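Local coordinates for protein diguanylate cyclase (Marinobacter aquaeolei VT8, PDB 3IGN) that probably condenses two GTP molecules into the second messenger c-di-GMP, this chain being its GGDEF domain with product bound, at residues 44-49 and 88-93; 127-132 and 162-167. One frame throughout, in Å; residues are numbered along the deposited sequence.

Interaction 1 of 2, residues 44-49 and 88-93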
HETATM    1  N   MSE A  44      -3.806   1.226  -1.905  1.00 24.19           N
HETATM    2  CA  MSE A  44      -3.168   2.348  -1.228  1.00 27.38           C
HETATM    3  C   MSE A  44      -3.437   2.041   0.231  1.00 24.68           C
HETATM    4  O   MSE A  44      -4.588   1.848   0.614  1.00 24.81           O
HETATM    5  CB  MSE A  44      -3.839   3.680  -1.585  1.00 34.87           C
HETATM    6  CG  MSE A  44      -4.015   3.933  -3.066  1.00 46.25           C
HETATM    7 SE   MSE A  44      -3.119   5.547  -3.628  1.00 58.47          SE
HETATM    8  CE  MSE A  44      -1.349   4.867  -3.454  1.00 50.40           C
ATOM      9  N   PHE A  45      -2.392   1.938   1.042  1.00 25.67           N
ATOM     10  CA  PHE A  45      -2.614   1.655   2.451  1.00 26.42           C
ATOM     11  C   PHE A  45      -1.695   2.448   3.363  1.00 27.98           C
ATOM     12  O   PHE A  45      -0.612   2.876   2.959  1.00 26.37           O
ATOM     13  CB  PHE A  45      -2.548   0.139   2.729  1.00 26.01           C
ATOM     14  CG  PHE A  45      -1.187  -0.493   2.547  1.00 27.88           C
ATOM     15  CD1 PHE A  45      -0.363  -0.719   3.650  1.00 29.62           C
ATOM     16  CD2 PHE A  45      -0.768  -0.944   1.298  1.00 26.57           C
ATOM     17  CE1 PHE A  45       0.855  -1.391   3.516  1.00 29.35           C
ATOM     18  CE2 PHE A  45       0.447  -1.617   1.149  1.00 25.47           C
ATOM     19  CZ  PHE A  45       1.259  -1.844   2.261  1.00 25.60           C
ATOM     20  N   ASP A  46      -2.178   2.666   4.582  1.00 28.93           N
ATOM     21  CA  ASP A  46      -1.475   3.435   5.603  1.00 31.38           C
ATOM     22  C   ASP A  46      -1.380   2.641   6.893  1.00 32.88           C
ATOM     23  O   ASP A  46      -2.214   1.782   7.175  1.00 34.70           O
ATOM     24  CB  ASP A  46      -2.246   4.719   5.931  1.00 36.52           C
ATOM     25  CG  ASP A  46      -2.149   5.764   4.850  1.00 44.11           C
ATOM     26  OD1 ASP A  46      -1.642   5.449   3.754  1.00 46.23           O
ATOM     27  OD2 ASP A  46      -2.591   6.908   5.099  1.00 47.20           O
ATOM     28  N   ILE A  47      -0.364   2.956   7.685  1.00 34.55           N
ATOM     29  CA  ILE A  47      -0.186   2.315   8.976  1.00 31.99           C
ATOM     30  C   ILE A  47      -1.136   3.068   9.904  1.00 30.88           C
ATOM     31  O   ILE A  47      -1.131   4.292   9.928  1.00 31.23           O
ATOM     32  CB  ILE A  47       1.256   2.489   9.470  1.00 32.10           C
ATOM     33  CG1 ILE A  47       2.201   1.670   8.582  1.00 30.44           C
ATOM     34  CG2 ILE A  47       1.361   2.078  10.932  1.00 29.64           C
ATOM     35  CD1 ILE A  47       3.602   2.246   8.488  1.00 31.31           C
ATOM     36  N   ASP A  48      -1.959   2.342  10.650  1.00 31.90           N
ATOM     37  CA  ASP A  48      -2.907   2.974  11.566  1.00 29.94           C
ATOM     38  C   ASP A  48      -2.223   3.623  12.763  1.00 30.12           C
ATOM     39  O   ASP A  48      -1.213   3.121  13.253  1.00 30.80           O
ATOM     40  CB  ASP A  48      -3.922   1.949  12.085  1.00 29.66           C
ATOM     41  CG  ASP A  48      -4.885   1.487  11.014  1.00 30.66           C
ATOM     42  OD1 ASP A  48      -5.342   2.339  10.234  1.00 32.25           O
ATOM     43  OD2 ASP A  48      -5.196   0.281  10.968  1.00 33.28           O
ATOM     44  N   HIS A  49      -2.780   4.743  13.220  1.00 29.46           N
ATOM     45  CA  HIS A  49      -2.256   5.459  14.384  1.00 31.89           C
ATOM     46  C   HIS A  49      -0.744   5.669  14.357  1.00 34.55           C
ATOM     47  O   HIS A  49      -0.085   5.567  15.394  1.00 34.41           O
ATOM     48  CB  HIS A  49      -2.621   4.684  15.650  1.00 30.90           C
ATOM     49  CG  HIS A  49      -4.058   4.277  15.712  1.00 30.42           C
ATOM     50  ND1 HIS A  49      -5.087   5.191  15.773  1.00 31.17           N
ATOM     51  CD2 HIS A  49      -4.641   3.055  15.702  1.00 30.83           C
ATOM     52  CE1 HIS A  49      -6.241   4.552  15.798  1.00 33.98           C
ATOM     53  NE2 HIS A  49      -5.999   3.253  15.756  1.00 34.34           N
ATOM     54  N   GLY A  88       5.114   9.147   3.819  1.00 41.71           N
ATOM     55  CA  GLY A  88       5.673   8.777   5.110  1.00 41.11           C
ATOM     56  C   GLY A  88       5.242   7.413   5.601  1.00 40.28           C
ATOM     57  O   GLY A  88       6.069   6.527   5.754  1.00 45.22           O
ATOM     58  N   GLU A  89       3.962   7.232   5.881  1.00 35.69           N
ATOM     59  CA  GLU A  89       3.509   5.924   6.326  1.00 38.50           C
ATOM     60  C   GLU A  89       2.509   5.342   5.337  1.00 34.82           C
ATOM     61  O   GLU A  89       1.753   4.437   5.676  1.00 37.32           O
ATOM     62  CB  GLU A  89       2.870   6.002   7.706  1.00 41.29           C
ATOM     63  CG  GLU A  89       1.433   6.485   7.723  1.00 45.19           C
ATOM     64  CD  GLU A  89       1.313   7.956   7.926  1.00 49.55           C
ATOM     65  OE1 GLU A  89       2.257   8.686   7.583  1.00 50.83           O
ATOM     66  OE2 GLU A  89       0.262   8.397   8.424  1.00 52.13           O
ATOM     67  N   GLU A  90       2.528   5.857   4.111  1.00 36.05           N
ATOM     68  CA  GLU A  90       1.629   5.399   3.043  1.00 32.78           C
ATOM     69  C   GLU A  90       2.340   4.531   2.006  1.00 28.49           C
ATOM     70  O   GLU A  90       3.441   4.845   1.568  1.00 26.77           O
ATOM     71  CB  GLU A  90       1.004   6.588   2.302  1.00 38.71           C
ATOM     72  CG  GLU A  90       0.108   7.491   3.115  1.00 46.09           C
ATOM     73  CD  GLU A  90      -0.962   8.139   2.252  1.00 52.27           C
ATOM     74  OE1 GLU A  90      -0.688   8.380   1.056  1.00 53.27           O
ATOM     75  OE2 GLU A  90      -2.071   8.411   2.763  1.00 55.11           O
ATOM     76  N   PHE A  91       1.680   3.451   1.596  1.00 25.57           N
ATOM     77  CA  PHE A  91       2.241   2.531   0.607  1.00 25.20           C
ATOM     78  C   PHE A  91       1.228   2.294  -0.505  1.00 24.00           C
ATOM     79  O   PHE A  91       0.037   2.492  -0.318  1.00 25.38           O
ATOM     80  CB  PHE A  91       2.568   1.185   1.255  1.00 26.66           C
ATOM     81  CG  PHE A  91       3.550   1.269   2.384  1.00 29.13           C
ATOM     82  CD1 PHE A  91       4.882   0.920   2.188  1.00 30.13           C
ATOM     83  CD2 PHE A  91       3.139   1.675   3.649  1.00 27.34           C
ATOM     84  CE1 PHE A  91       5.798   0.971   3.243  1.00 31.98           C
ATOM     85  CE2 PHE A  91       4.043   1.729   4.706  1.00 31.30           C
ATOM     86  CZ  PHE A  91       5.374   1.376   4.503  1.00 31.61           C
ATOM     87  N   GLY A  92       1.716   1.865  -1.662  1.00 23.05           N
ATOM     88  CA  GLY A  92       0.821   1.579  -2.766  1.00 18.88           C
ATOM     89  C   GLY A  92       1.277   0.299  -3.438  1.00 21.89           C
ATOM     90  O   GLY A  92       2.450  -0.047  -3.376  1.00 23.38           O
ATOM     91  N   ILE A  93       0.349  -0.421  -4.057  1.00 20.01           N
ATOM     92  CA  ILE A  93       0.704  -1.644  -4.773  1.00 21.29           C
ATOM     93  C   ILE A  93      -0.098  -1.698  -6.065  1.00 21.82           C
ATOM     94  O   ILE A  93      -1.296  -1.411  -6.063  1.00 22.40           O
ATOM     95  CB  ILE A  93       0.350  -2.933  -3.989  1.00 20.41           C
ATOM     96  CG1 ILE A  93       0.697  -2.801  -2.507  1.00 19.30           C
ATOM     97  CG2 ILE A  93       1.123  -4.107  -4.566  1.00 19.30           C
ATOM     98  CD1 ILE A  93       0.186  -3.974  -1.682  1.00 23.14           C
TER
HETATM   99  O   HOH W   1      -1.577   6.934  10.229  1.00 46.75           O
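F45 and F91 form a hydrogen-bonded antiparallel pair: F45 N donates to F91 O at 2.8 Å, and F91 N returns a bond to F45 O at 2.7 Å, nearly straight at 167°. A longer bond forms just before 88-93 enters its strand, I47 N reaching E89 O at 3.3 Å. Beside it, one water donates to both I47 O (2.7 Å) and E89 OE2, tying the E89 carboxylate to the other backbone. D46, the I47 carbonyl and E89 correspond to the magnesium ligands of related GGDEF cyclases.

On the face shared with M44, the side chains of D46 and E90 lie side by side and point the same way. Their OD2 and OE2 atoms are 2.8 Å apart, two acceptors with no bond between them; K159 also forms a salt bridge with D46 OD2. E89 ends the turn of the hairpin of strands 82-85 and 90-96, and E90 and F91 begin the second strand, all within the GGEEF version of the GGDEF motif.

On the other face, F45 has its CG between the backbone N and the carbonyl carbon (chi1 67°), which carries the ring over the F91 CB. That CB lies 3.6 Å from the centroid of the F45 ring, a CH-pi contact over one face. The two rings are near parallel, 15° apart, but slid so far that they barely overlap. I47 CD1 meets the edge of the F91 ring at CE2 (3.8 Å), while I93 CD1 packs on F45 CE2. T69 of helix 59-74 touches F45, I47 and F91.

Interaction 2 of 2, residues 127-132 and 162-167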
ATOM      1  N   GLN A 127       2.521  -3.591  18.545  1.00 44.01           N
ATOM      2  CA  GLN A 127       1.537  -4.265  17.711  1.00 44.41           C
ATOM      3  C   GLN A 127       0.777  -3.126  17.055  1.00 40.37           C
ATOM      4  O   GLN A 127       0.470  -2.126  17.702  1.00 38.31           O
ATOM      5  CB  GLN A 127       0.613  -5.152  18.544  1.00 48.23           C
ATOM      6  CG  GLN A 127       1.299  -6.442  18.953  1.00 52.36           C
ATOM      7  CD  GLN A 127       0.521  -7.234  19.981  1.00 57.36           C
ATOM      8  OE1 GLN A 127       1.076  -7.657  20.996  1.00 61.38           O
ATOM      9  NE2 GLN A 127      -0.765  -7.449  19.720  1.00 56.39           N
ATOM     10  N   TYR A 128       0.506  -3.266  15.765  1.00 38.14           N
ATOM     11  CA  TYR A 128      -0.181  -2.220  15.024  1.00 36.97           C
ATOM     12  C   TYR A 128      -0.994  -2.827  13.892  1.00 36.10           C
ATOM     13  O   TYR A 128      -0.989  -4.036  13.688  1.00 38.57           O
ATOM     14  CB  TYR A 128       0.846  -1.241  14.444  1.00 34.43           C
ATOM     15  CG  TYR A 128       1.734  -1.840  13.368  1.00 34.88           C
ATOM     16  CD1 TYR A 128       2.713  -2.787  13.677  1.00 33.72           C
ATOM     17  CD2 TYR A 128       1.582  -1.467  12.032  1.00 34.02           C
ATOM     18  CE1 TYR A 128       3.520  -3.347  12.675  1.00 34.02           C
ATOM     19  CE2 TYR A 128       2.376  -2.015  11.032  1.00 33.01           C
ATOM     20  CZ  TYR A 128       3.340  -2.953  11.354  1.00 33.22           C
ATOM     21  OH  TYR A 128       4.110  -3.501  10.351  1.00 35.11           O
ATOM     22  N   THR A 129      -1.693  -1.975  13.153  1.00 34.97           N
ATOM     23  CA  THR A 129      -2.501  -2.434  12.036  1.00 33.45           C
ATOM     24  C   THR A 129      -2.415  -1.463  10.874  1.00 33.21           C
ATOM     25  O   THR A 129      -1.818  -0.391  10.984  1.00 29.79           O
ATOM     26  CB  THR A 129      -3.984  -2.575  12.429  1.00 34.12           C
ATOM     27  OG1 THR A 129      -4.478  -1.316  12.905  1.00 33.68           O
ATOM     28  CG2 THR A 129      -4.155  -3.633  13.508  1.00 32.83           C
ATOM     29  N   VAL A 130      -3.014  -1.854   9.755  1.00 30.55           N
ATOM     30  CA  VAL A 130      -3.035  -1.012   8.567  1.00 28.72           C
ATOM     31  C   VAL A 130      -4.456  -0.924   8.042  1.00 28.56           C
ATOM     32  O   VAL A 130      -5.273  -1.823   8.254  1.00 27.49           O
ATOM     33  CB  VAL A 130      -2.157  -1.580   7.418  1.00 28.75           C
ATOM     34  CG1 VAL A 130      -0.671  -1.366   7.716  1.00 26.96           C
ATOM     35  CG2 VAL A 130      -2.456  -3.053   7.232  1.00 30.14           C
ATOM     36  N   SER A 131      -4.742   0.179   7.365  1.00 27.26           N
ATOM     37  CA  SER A 131      -6.041   0.392   6.740  1.00 27.45           C
ATOM     38  C   SER A 131      -5.695   0.310   5.257  1.00 27.92           C
ATOM     39  O   SER A 131      -4.667   0.827   4.844  1.00 26.46           O
ATOM     40  CB  SER A 131      -6.596   1.780   7.088  1.00 27.39           C
ATOM     41  OG  SER A 131      -7.085   1.806   8.425  1.00 29.38           O
HETATM   42  N   MSE A 132      -6.537  -0.334   4.460  1.00 28.50           N
HETATM   43  CA  MSE A 132      -6.236  -0.480   3.038  1.00 26.01           C
HETATM   44  C   MSE A 132      -7.403  -0.162   2.112  1.00 25.77           C
HETATM   45  O   MSE A 132      -8.551  -0.498   2.403  1.00 27.52           O
HETATM   46  CB  MSE A 132      -5.756  -1.909   2.774  1.00 25.66           C
HETATM   47  CG  MSE A 132      -4.745  -2.404   3.805  1.00 29.39           C
HETATM   48 SE   MSE A 132      -4.157  -4.217   3.490  1.00 37.26          SE
HETATM   49  CE  MSE A 132      -5.583  -5.133   4.318  1.00 43.42           C
ATOM     50  N   GLY A 162     -13.435   2.225  10.887  1.00 34.19           N
ATOM     51  CA  GLY A 162     -12.987   1.352  11.958  1.00 32.98           C
ATOM     52  C   GLY A 162     -11.519   0.965  11.935  1.00 31.33           C
ATOM     53  O   GLY A 162     -10.995   0.491  12.941  1.00 32.86           O
ATOM     54  N   ARG A 163     -10.855   1.164  10.799  1.00 28.38           N
ATOM     55  CA  ARG A 163      -9.439   0.823  10.650  1.00 30.54           C
ATOM     56  C   ARG A 163      -9.199  -0.686  10.679  1.00 30.62           C
ATOM     57  O   ARG A 163     -10.135  -1.464  10.845  1.00 32.34           O
ATOM     58  CB  ARG A 163      -8.608   1.516  11.733  1.00 34.80           C
ATOM     59  CG  ARG A 163      -8.442   3.013  11.495  1.00 36.88           C
ATOM     60  CD  ARG A 163      -7.737   3.696  12.652  1.00 39.56           C
ATOM     61  NE  ARG A 163      -7.125   4.959  12.245  1.00 43.91           N
ATOM     62  CZ  ARG A 163      -7.615   6.166  12.509  1.00 47.16           C
ATOM     63  NH1 ARG A 163      -8.745   6.302  13.193  1.00 49.54           N
ATOM     64  NH2 ARG A 163      -6.971   7.244  12.077  1.00 48.14           N
ATOM     65  N   ASN A 164      -7.942  -1.097  10.518  1.00 29.91           N
ATOM     66  CA  ASN A 164      -7.578  -2.519  10.491  1.00 29.65           C
ATOM     67  C   ASN A 164      -8.547  -3.266   9.591  1.00 31.82           C
ATOM     68  O   ASN A 164      -9.113  -4.300   9.960  1.00 33.14           O
ATOM     69  CB  ASN A 164      -7.589  -3.118  11.903  1.00 32.52           C
ATOM     70  CG  ASN A 164      -7.081  -4.546  11.929  1.00 34.26           C
ATOM     71  OD1 ASN A 164      -6.266  -4.941  11.091  1.00 34.95           O
ATOM     72  ND2 ASN A 164      -7.547  -5.326  12.903  1.00 35.05           N
ATOM     73  N   LYS A 165      -8.713  -2.738   8.384  1.00 31.36           N
ATOM     74  CA  LYS A 165      -9.646  -3.308   7.429  1.00 31.36           C
ATOM     75  C   LYS A 165      -9.306  -2.937   5.997  1.00 29.63           C
ATOM     76  O   LYS A 165      -8.516  -2.027   5.745  1.00 28.73           O
ATOM     77  CB  LYS A 165     -11.049  -2.797   7.734  1.00 32.24           C
ATOM     78  CG  LYS A 165     -11.069  -1.276   7.942  1.00 33.48           C
ATOM     79  CD  LYS A 165     -12.465  -0.694   7.856  1.00 34.72           C
ATOM     80  CE  LYS A 165     -13.474  -1.570   8.545  1.00 36.53           C
ATOM     81  NZ  LYS A 165     -14.751  -1.531   7.787  1.00 36.74           N
ATOM     82  N   VAL A 166      -9.942  -3.647   5.071  1.00 29.02           N
ATOM     83  CA  VAL A 166      -9.757  -3.431   3.643  1.00 26.67           C
ATOM     84  C   VAL A 166     -11.082  -2.965   3.066  1.00 26.34           C
ATOM     85  O   VAL A 166     -12.117  -3.590   3.306  1.00 28.22           O
ATOM     86  CB  VAL A 166      -9.409  -4.737   2.904  1.00 27.38           C
ATOM     87  CG1 VAL A 166      -9.027  -4.433   1.458  1.00 28.38           C
ATOM     88  CG2 VAL A 166      -8.329  -5.472   3.614  1.00 27.08           C
ATOM     89  N   VAL A 167     -11.056  -1.883   2.294  1.00 24.37           N
ATOM     90  CA  VAL A 167     -12.274  -1.387   1.672  1.00 24.03           C
ATOM     91  C   VAL A 167     -12.082  -1.333   0.168  1.00 24.78           C
ATOM     92  O   VAL A 167     -11.056  -0.863  -0.310  1.00 24.97           O
ATOM     93  CB  VAL A 167     -12.651   0.031   2.168  1.00 21.79           C
ATOM     94  CG1 VAL A 167     -13.716   0.636   1.243  1.00 24.64           C
ATOM     95  CG2 VAL A 167     -13.194  -0.045   3.589  1.00 25.01           C
TER
HETATM   96  O   HOH W   2      -3.655  -4.957  10.286  1.00 32.59           O
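M132 and V166 pair as parallel neighbours where strand 130-136 meets strand 166-168, the two strands of a beta-alpha-beta unit connected by helix 144-160. The M132 backbone makes both ladder bonds, its N donating to K165 O at 2.9 Å and its O accepting from V167 N at 2.9 Å, so it straddles V166.

Before the ladder, the close packing is between T129 and N164, whose side chains cross at about a right angle. The T129 methyl CG2 sits 3.4 Å from N164 CG. With CG anti to the backbone N (chi1 -174°), the N164 amide extends past this methyl, its OD1 meeting R111 and its ND2 meeting E115 of helix 100-115. Beside the amide a water accepts from V130 N at 3.2 Å and donates to N164 OD1 at 2.7 Å. Replacing N164 with an alanine would probably leave R111 and E115 without their common amide partner and open a gap beside the T129 methyl.

The side toward R163 and K165 is looser. K165 directs its CB away from 127-132, its NZ bonding S161, and R163 offers little more than CA and CG to S131 OG, a hydroxyl hydrogen-bonded to D48.

Overall arrangement
Both contacts belong to one mixed six-stranded sheet of the GGDEF domain, their centres about 10 Å apart. Interaction 1 joins strands 40-47 and 90-96; interaction 2 joins 130-136 to an outermost strand, 166-168. Strands 40-47 and 130-136 are themselves antiparallel neighbours, so the four strands run side by side. Along the chain the contacts are in series, 44-49 with 88-93 closing before 127-132 opens. D48 bridges them: its OD1 lies 2.6 Å from S131 OG, its OD2 2.6 Å from T129 OG1, and OD2 also accepts from the N of N164. Helix 144-160 packs on M44 and D46 of interaction 1 and on S131, K165 and V167 of interaction 2.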